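PDB 7D5M: oxidoreductase, which binds NAD+ and probably oxidises inositol or a related polyol or sugar, as a dehydrogenase of the Gfo/Idh/MocA family. Local coordinates for residues Gly44-Asp49 and Gln65-Asp70; Ile12-Val17 and Ile28-Ala33. All blocks are in the same frame, centred on the assembly; numbering follows the deposited sequence.

Contact 1: residues Gly44-Asp49 and Gln65-Asp70; sequences GAFDID and QRCYPD. With NAD (nicotinamide-adenine-dinucleotide), chain B.
Phe46 and Cys67 meet through the same choice of first torsion: Phe46 CG and Cys67 SG each stand anti to their own carbonyl carbon (chi1 -70° and -60°), which brings the sulfur to the edge of the ring, near its plane, with Phe46 CE2 4.4 Å from Cys67 SG. One face of this ring rests over Gly44 CA, where the absence of a side chain leaves room for it. The backbones beneath form a single parallel beta bridge. Gly44 N donates to Arg66 O at 3.0 Å, and Gly44 O accepts from Tyr68 N at 2.9 Å; a CA-H...O contact from Ala45 CA to Tyr68 O, 3.4 Å long, follows. The loop segment 65-70 is thus joined to the C-terminal end of strand 39-45, an outermost strand of the Rossmann sheet in this chain, while Arg66 and Tyr68 both reach Glu78 with their polar ends. Beyond the bridge a water accepts from Asp47 N at 3.1 Å and makes a weak link to Tyr68 O. Asp47 CG lies anti to the backbone N (chi1 -156°), directing the carboxylate to the cofactor, with Asp47 OD1 2.9 Å from NAD O2B. The same OD1 accepts from Asp49 N at 2.9 Å, on its anti side but tilted well out of the carboxylate plane, closing an Asx turn, and OD2 pairs with Arg52. Ile48 N donates to NAD O2B at 3.3 Å. A carboxylate beside the adenine ribose hydroxyl, at the end of the second Rossmann strand, is consistent with a preference for NAD over NADP, whose phosphate there it would probably repel.

Contact 2: residues Ile12-Val17 and Ile28-Ala33; sequences IRWAMV and IHRSAA
His29 O accepts the helical bond from Ala33 N at 2.9 Å, and the indole of Trp14 pushes in beside that carbonyl, with Trp14 CH2 3.9 Å from His29 O. With CG trans to the main-chain nitrogen (chi1 -178°), the Trp14 ring projects from the strand against the helix. Ala33 CB sits over one face in a CH-pi contact, 3.7 Å from the centroid of the Trp14 six-membered ring and 21° off its normal, whereas Arg30 CA comes in at the edge. Strand 12-16 and helix 26-34 open the beta-alpha-beta unit of the Rossmann fold, and the axes of strand 12-16 and of helical residues 28-33 run almost antiparallel (170°), 10.6 Å apart at their closest approach. Were Trp14 replaced by an alanine, a gap would probably open between sheet and helix, leaving the Ala33 methyl without its aromatic face and Ser89 OG without the indole N-H. Two residues further along the strand, Met16 crosses Arg30 at about a right angle. Met16 SD packs on Arg30 CG at 3.6 Å and receives a weak bond from Arg30 NH1, which also donates to Gly19 O; NH2 reaches Asn3 of the second subunit. Met16 CE lies against His29 CB at 3.7 Å, while the imidazole beyond bonds to Glu114 and Tyr337.

Overall arrangement
From the N terminus, the chain first runs through strand 12-16, turns through the stretch holding the cofactor-binding residues Gly20, Gln24 and Ile25, and enters helix 26-34; contact 2 closes this loop. Strand 39-45 comes next, in parallel beside strand 12-16, and contact 1 closes a second loop that contains helix 50-59 and leads on to helix 71-78. The two closures follow in series, neither nesting nor crossing, with centres about 14 Å apart. They meet within the sheet, where Ala45 N probably donates to Met16 O at 2.9 Å and Phe46 packs on Met16. Contact 2 thus fastens helix 26-34 to strand 12-16, and contact 1 fastens the loop before helix 71-78 to the neighbouring edge strand 39-45.

Contact 1: residues Gly44-Asp49 and Gln65-Asp70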
loop_
_atom_site.group_PDB
_atom_site.type_symbol
_atom_site.label_atom_id
_atom_site.label_comp_id
_atom_site.label_asym_id
_atom_site.label_seq_id
_atom_site.Cartn_x
_atom_site.Cartn_y
_atom_site.Cartn_z
ATOM N N GLY A 44 23.883 15.078 35.054
ATOM C CA GLY A 44 22.446 14.784 34.999
ATOM C C GLY A 44 21.842 14.554 36.364
ATOM O O GLY A 44 22.584 14.244 37.322
ATOM N N ALA A 45 20.525 14.723 36.445
ATOM C CA ALA A 45 19.675 14.179 37.528
ATOM C C ALA A 45 18.698 13.216 36.854
ATOM O O ALA A 45 17.591 13.630 36.493
ATOM C CB ALA A 45 18.979 15.278 38.280
ATOM N N PHE A 46 19.137 11.978 36.642
ATOM C CA PHE A 46 18.555 11.058 35.633
ATOM C C PHE A 46 17.294 10.353 36.141
ATOM O O PHE A 46 16.516 9.898 35.296
ATOM C CB PHE A 46 19.591 10.024 35.200
ATOM C CG PHE A 46 20.709 10.600 34.372
ATOM C CD1 PHE A 46 20.466 11.037 33.076
ATOM C CD2 PHE A 46 21.981 10.755 34.898
ATOM C CE1 PHE A 46 21.489 11.585 32.316
ATOM C CE2 PHE A 46 23.002 11.309 34.139
ATOM C CZ PHE A 46 22.755 11.717 32.847
ATOM N N ASP A 47 17.087 10.243 37.452
ATOM C CA ASP A 47 16.086 9.291 38.002
ATOM C C ASP A 47 15.488 9.842 39.302
ATOM O O ASP A 47 16.201 10.546 40.036
ATOM C CB ASP A 47 16.755 7.924 38.167
ATOM C CG ASP A 47 15.825 6.726 38.159
ATOM O OD1 ASP A 47 14.828 6.756 38.907
ATOM O OD2 ASP A 47 16.111 5.758 37.403
ATOM N N ILE A 48 14.223 9.504 39.582
ATOM C CA ILE A 48 13.567 9.786 40.893
ATOM C C ILE A 48 14.272 8.981 41.990
ATOM O O ILE A 48 14.255 9.427 43.145
ATOM C CB ILE A 48 12.050 9.496 40.854
ATOM C CG1 ILE A 48 11.339 10.004 42.115
ATOM C CG2 ILE A 48 11.763 8.018 40.621
ATOM C CD1 ILE A 48 11.316 11.514 42.246
ATOM N N ASP A 49 14.845 7.828 41.639
ATOM C CA ASP A 49 15.676 6.986 42.537
ATOM C C ASP A 49 17.117 7.428 42.314
ATOM O O ASP A 49 17.703 7.088 41.292
ATOM C CB ASP A 49 15.411 5.504 42.253
ATOM C CG ASP A 49 16.303 4.502 42.964
ATOM O OD1 ASP A 49 17.408 4.865 43.385
ATOM O OD2 ASP A 49 15.885 3.336 43.059
ATOM N N GLN A 65 30.257 12.022 40.310
ATOM C CA GLN A 65 30.121 13.262 41.120
ATOM C C GLN A 65 29.270 14.304 40.382
ATOM O O GLN A 65 28.841 15.276 41.029
ATOM C CB GLN A 65 31.502 13.817 41.450
ATOM C CG GLN A 65 32.196 13.053 42.567
ATOM C CD GLN A 65 33.412 13.810 43.040
ATOM O OE1 GLN A 65 34.452 13.807 42.390
ATOM N NE2 GLN A 65 33.273 14.499 44.160
ATOM N N ARG A 66 29.003 14.122 39.085
ATOM C CA ARG A 66 28.115 15.040 38.319
ATOM C C ARG A 66 26.792 14.336 37.994
ATOM O O ARG A 66 26.047 14.849 37.141
ATOM C CB ARG A 66 28.816 15.533 37.050
ATOM C CG ARG A 66 30.095 16.307 37.322
ATOM C CD ARG A 66 30.750 16.780 36.048
ATOM N NE ARG A 66 30.268 18.079 35.594
ATOM C CZ ARG A 66 30.750 18.722 34.534
ATOM N NH1 ARG A 66 31.726 18.177 33.829
ATOM N NH2 ARG A 66 30.261 19.895 34.174
ATOM N N CYS A 67 26.521 13.204 38.643
ATOM C CA CYS A 67 25.178 12.577 38.711
ATOM C C CYS A 67 24.538 13.042 40.017
ATOM O O CYS A 67 24.841 12.450 41.070
ATOM C CB CYS A 67 25.234 11.058 38.667
ATOM S SG CYS A 67 26.013 10.416 37.161
ATOM N N TYR A 68 23.737 14.097 39.951
ATOM C CA TYR A 68 23.147 14.766 41.135
ATOM C C TYR A 68 21.789 14.157 41.452
ATOM O O TYR A 68 21.121 13.612 40.573
ATOM C CB TYR A 68 23.042 16.264 40.878
ATOM C CG TYR A 68 24.339 16.920 40.483
ATOM C CD1 TYR A 68 25.240 17.369 41.438
ATOM C CD2 TYR A 68 24.665 17.114 39.150
ATOM C CE1 TYR A 68 26.430 17.980 41.084
ATOM C CE2 TYR A 68 25.849 17.735 38.780
ATOM C CZ TYR A 68 26.723 18.192 39.750
ATOM O OH TYR A 68 27.883 18.811 39.390
ATOM N N PRO A 69 21.341 14.220 42.726
ATOM C CA PRO A 69 20.063 13.620 43.113
ATOM C C PRO A 69 18.814 14.356 42.619
ATOM O O PRO A 69 17.748 13.756 42.628
ATOM C CB PRO A 69 20.117 13.649 44.651
ATOM C CG PRO A 69 21.017 14.813 44.949
ATOM C CD PRO A 69 22.092 14.732 43.883
ATOM N N ASP A 70 18.944 15.627 42.231
ATOM C CA ASP A 70 17.787 16.449 41.803
ATOM C C ASP A 70 18.248 17.610 40.916
ATOM O O ASP A 70 19.446 17.961 40.918
ATOM C CB ASP A 70 17.047 17.024 43.019
ATOM C CG ASP A 70 17.874 18.079 43.732
ATOM O OD1 ASP A 70 18.901 17.713 44.332
ATOM O OD2 ASP A 70 17.541 19.259 43.623
HETATM P PA NAD B . 8.801 7.633 31.813
HETATM O O1A NAD B . 7.925 7.466 33.015
HETATM O O2A NAD B . 9.034 6.491 30.875
HETATM O O5B NAD B . 10.220 8.210 32.295
HETATM C C5B NAD B . 10.347 9.163 33.396
HETATM C C4B NAD B . 11.808 9.246 33.767
HETATM O O4B NAD B . 12.054 10.423 34.580
HETATM C C3B NAD B . 12.338 8.069 34.596
HETATM O O3B NAD B . 13.697 7.825 34.265
HETATM C C2B NAD B . 12.176 8.595 36.027
HETATM O O2B NAD B . 12.989 7.955 36.985
HETATM C C1B NAD B . 12.625 10.033 35.812
HETATM N N9A NAD B . 12.173 10.978 36.821
HETATM C C8A NAD B . 10.899 11.098 37.312
HETATM N N7A NAD B . 10.764 12.086 38.161
HETATM C C5A NAD B . 12.020 12.668 38.219
HETATM C C6A NAD B . 12.513 13.776 38.936
HETATM N N6A NAD B . 11.761 14.534 39.739
HETATM N N1A NAD B . 13.817 14.102 38.758
HETATM C C2A NAD B . 14.561 13.337 37.943
HETATM N N3A NAD B . 14.202 12.283 37.207
HETATM C C4A NAD B . 12.901 11.995 37.393
HETATM O O3 NAD B . 8.242 8.855 30.912
HETATM P PN NAD B . 8.424 9.125 29.322
HETATM O O1N NAD B . 7.388 8.348 28.557
HETATM O O2N NAD B . 9.868 8.941 28.967
HETATM O O5D NAD B . 8.024 10.672 29.207
HETATM C C5D NAD B . 8.754 11.694 29.889
HETATM C C4D NAD B . 8.345 12.996 29.257
HETATM O O4D NAD B . 8.609 12.925 27.833
HETATM C C3D NAD B . 6.850 13.316 29.384
HETATM O O3D NAD B . 6.676 14.714 29.527
HETATM C C2D NAD B . 6.272 12.804 28.059
HETATM O O2D NAD B . 5.076 13.466 27.677
HETATM C C1D NAD B . 7.412 13.158 27.103
HETATM N N1N NAD B . 7.457 12.337 25.854
HETATM C C2N NAD B . 7.535 12.977 24.636
HETATM C C3N NAD B . 7.526 12.245 23.447
HETATM C C7N NAD B . 7.775 13.007 22.162
HETATM O O7N NAD B . 8.224 14.157 22.229
HETATM N N7N NAD B . 7.526 12.382 21.016
HETATM C C4N NAD B . 7.310 10.865 23.503
HETATM C C5N NAD B . 7.216 10.236 24.744
HETATM C C6N NAD B . 7.442 10.971 25.888
HETATM O O HOH W 1 18.792 11.234 39.809
#

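Contact 2: residues Ile12-Val17 and Ile28-Ala33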
loop_
_atom_site.group_PDB
_atom_site.type_symbol
_atom_site.label_atom_id
_atom_site.label_comp_id
_atom_site.label_asym_id
_atom_site.label_seq_id
_atom_site.Cartn_x
_atom_site.Cartn_y
_atom_site.Cartn_z
ATOM N N ILE A 12 27.724 21.990 23.079
ATOM C CA ILE A 12 27.050 22.626 24.247
ATOM C C ILE A 12 27.236 21.689 25.449
ATOM O O ILE A 12 26.914 20.485 25.342
ATOM C CB ILE A 12 25.557 22.890 23.965
ATOM C CG1 ILE A 12 25.299 23.755 22.721
ATOM C CG2 ILE A 12 24.877 23.467 25.201
ATOM C CD1 ILE A 12 25.832 25.156 22.784
ATOM N N ARG A 13 27.718 22.206 26.574
ATOM C CA ARG A 13 27.840 21.406 27.817
ATOM C C ARG A 13 26.423 21.161 28.349
ATOM O O ARG A 13 25.672 22.144 28.540
ATOM C CB ARG A 13 28.770 22.111 28.809
ATOM C CG ARG A 13 30.196 22.258 28.293
ATOM C CD ARG A 13 31.135 22.844 29.332
ATOM N NE ARG A 13 30.689 24.117 29.881
ATOM C CZ ARG A 13 30.977 25.328 29.398
ATOM N NH1 ARG A 13 31.714 25.473 28.310
ATOM N NH2 ARG A 13 30.505 26.400 30.001
ATOM N N TRP A 14 26.061 19.898 28.548
ATOM C CA TRP A 14 24.641 19.471 28.607
ATOM C C TRP A 14 24.372 18.490 29.748
ATOM O O TRP A 14 25.225 17.642 30.072
ATOM C CB TRP A 14 24.268 18.904 27.234
ATOM C CG TRP A 14 22.853 18.459 27.045
ATOM C CD1 TRP A 14 21.714 19.213 27.098
ATOM C CD2 TRP A 14 22.447 17.140 26.645
ATOM N NE1 TRP A 14 20.623 18.434 26.799
ATOM C CE2 TRP A 14 21.047 17.158 26.512
ATOM C CE3 TRP A 14 23.135 15.942 26.419
ATOM C CZ2 TRP A 14 20.326 16.012 26.165
ATOM C CZ3 TRP A 14 22.423 14.816 26.068
ATOM C CH2 TRP A 14 21.039 14.858 25.937
ATOM N N ALA A 15 23.166 18.587 30.304
ATOM C CA ALA A 15 22.611 17.673 31.314
ATOM C C ALA A 15 21.207 17.242 30.894
ATOM O O ALA A 15 20.528 17.957 30.115
ATOM C CB ALA A 15 22.572 18.349 32.657
ATOM N N MET A 16 20.775 16.117 31.444
ATOM C CA MET A 16 19.360 15.696 31.416
ATOM C C MET A 16 18.823 15.690 32.842
ATOM O O MET A 16 19.593 15.405 33.783
ATOM C CB MET A 16 19.206 14.315 30.785
ATOM C CG MET A 16 19.432 14.346 29.296
ATOM S SD MET A 16 18.809 12.832 28.528
ATOM C CE MET A 16 17.043 13.123 28.612
ATOM N N VAL A 17 17.552 16.049 32.979
ATOM C CA VAL A 17 16.735 15.734 34.182
ATOM C C VAL A 17 15.674 14.739 33.730
ATOM O O VAL A 17 14.927 15.060 32.785
ATOM C CB VAL A 17 16.116 16.994 34.811
ATOM C CG1 VAL A 17 15.406 16.661 36.113
ATOM C CG2 VAL A 17 17.157 18.072 35.040
ATOM N N ILE A 28 16.269 8.659 23.027
ATOM C CA ILE A 28 16.209 9.435 21.756
ATOM C C ILE A 28 16.716 10.864 22.006
ATOM O O ILE A 28 17.398 11.409 21.120
ATOM C CB ILE A 28 14.828 9.388 21.077
ATOM C CG1 ILE A 28 14.912 10.034 19.689
ATOM C CG2 ILE A 28 13.735 10.018 21.932
ATOM C CD1 ILE A 28 13.788 9.648 18.769
ATOM N N HIS A 29 16.487 11.441 23.186
ATOM C CA HIS A 29 17.104 12.744 23.543
ATOM C C HIS A 29 18.621 12.671 23.364
ATOM O O HIS A 29 19.192 13.564 22.706
ATOM C CB HIS A 29 16.757 13.170 24.963
ATOM C CG HIS A 29 15.405 13.787 25.071
ATOM N ND1 HIS A 29 15.202 15.144 24.895
ATOM C CD2 HIS A 29 14.190 13.246 25.304
ATOM C CE1 HIS A 29 13.920 15.412 25.037
ATOM N NE2 HIS A 29 13.278 14.263 25.295
ATOM N N ARG A 30 19.257 11.680 23.977
ATOM C CA ARG A 30 20.736 11.540 23.956
ATOM C C ARG A 30 21.198 11.198 22.537
ATOM O O ARG A 30 22.215 11.742 22.099
ATOM C CB ARG A 30 21.195 10.496 24.966
ATOM C CG ARG A 30 20.987 10.929 26.408
ATOM C CD ARG A 30 21.577 9.930 27.395
ATOM N NE ARG A 30 20.932 8.623 27.345
ATOM C CZ ARG A 30 19.824 8.293 28.006
ATOM N NH1 ARG A 30 19.209 9.184 28.763
ATOM N NH2 ARG A 30 19.322 7.077 27.890
ATOM N N SER A 31 20.524 10.270 21.875
ATOM C CA SER A 31 20.900 9.856 20.501
ATOM C C SER A 31 20.987 11.101 19.610
ATOM O O SER A 31 21.989 11.265 18.897
ATOM C CB SER A 31 19.947 8.820 19.975
ATOM O OG SER A 31 20.480 8.206 18.811
ATOM N N ALA A 32 19.982 11.972 19.673
ATOM C CA ALA A 32 19.868 13.179 18.828
ATOM C C ALA A 32 20.854 14.260 19.299
ATOM O O ALA A 32 21.465 14.915 18.440
ATOM C CB ALA A 32 18.446 13.685 18.857
ATOM N N ALA A 33 20.975 14.467 20.608
ATOM C CA ALA A 33 21.788 15.563 21.189
ATOM C C ALA A 33 23.291 15.306 20.969
ATOM O O ALA A 33 24.031 16.258 20.624
ATOM C CB ALA A 33 21.456 15.722 22.645
#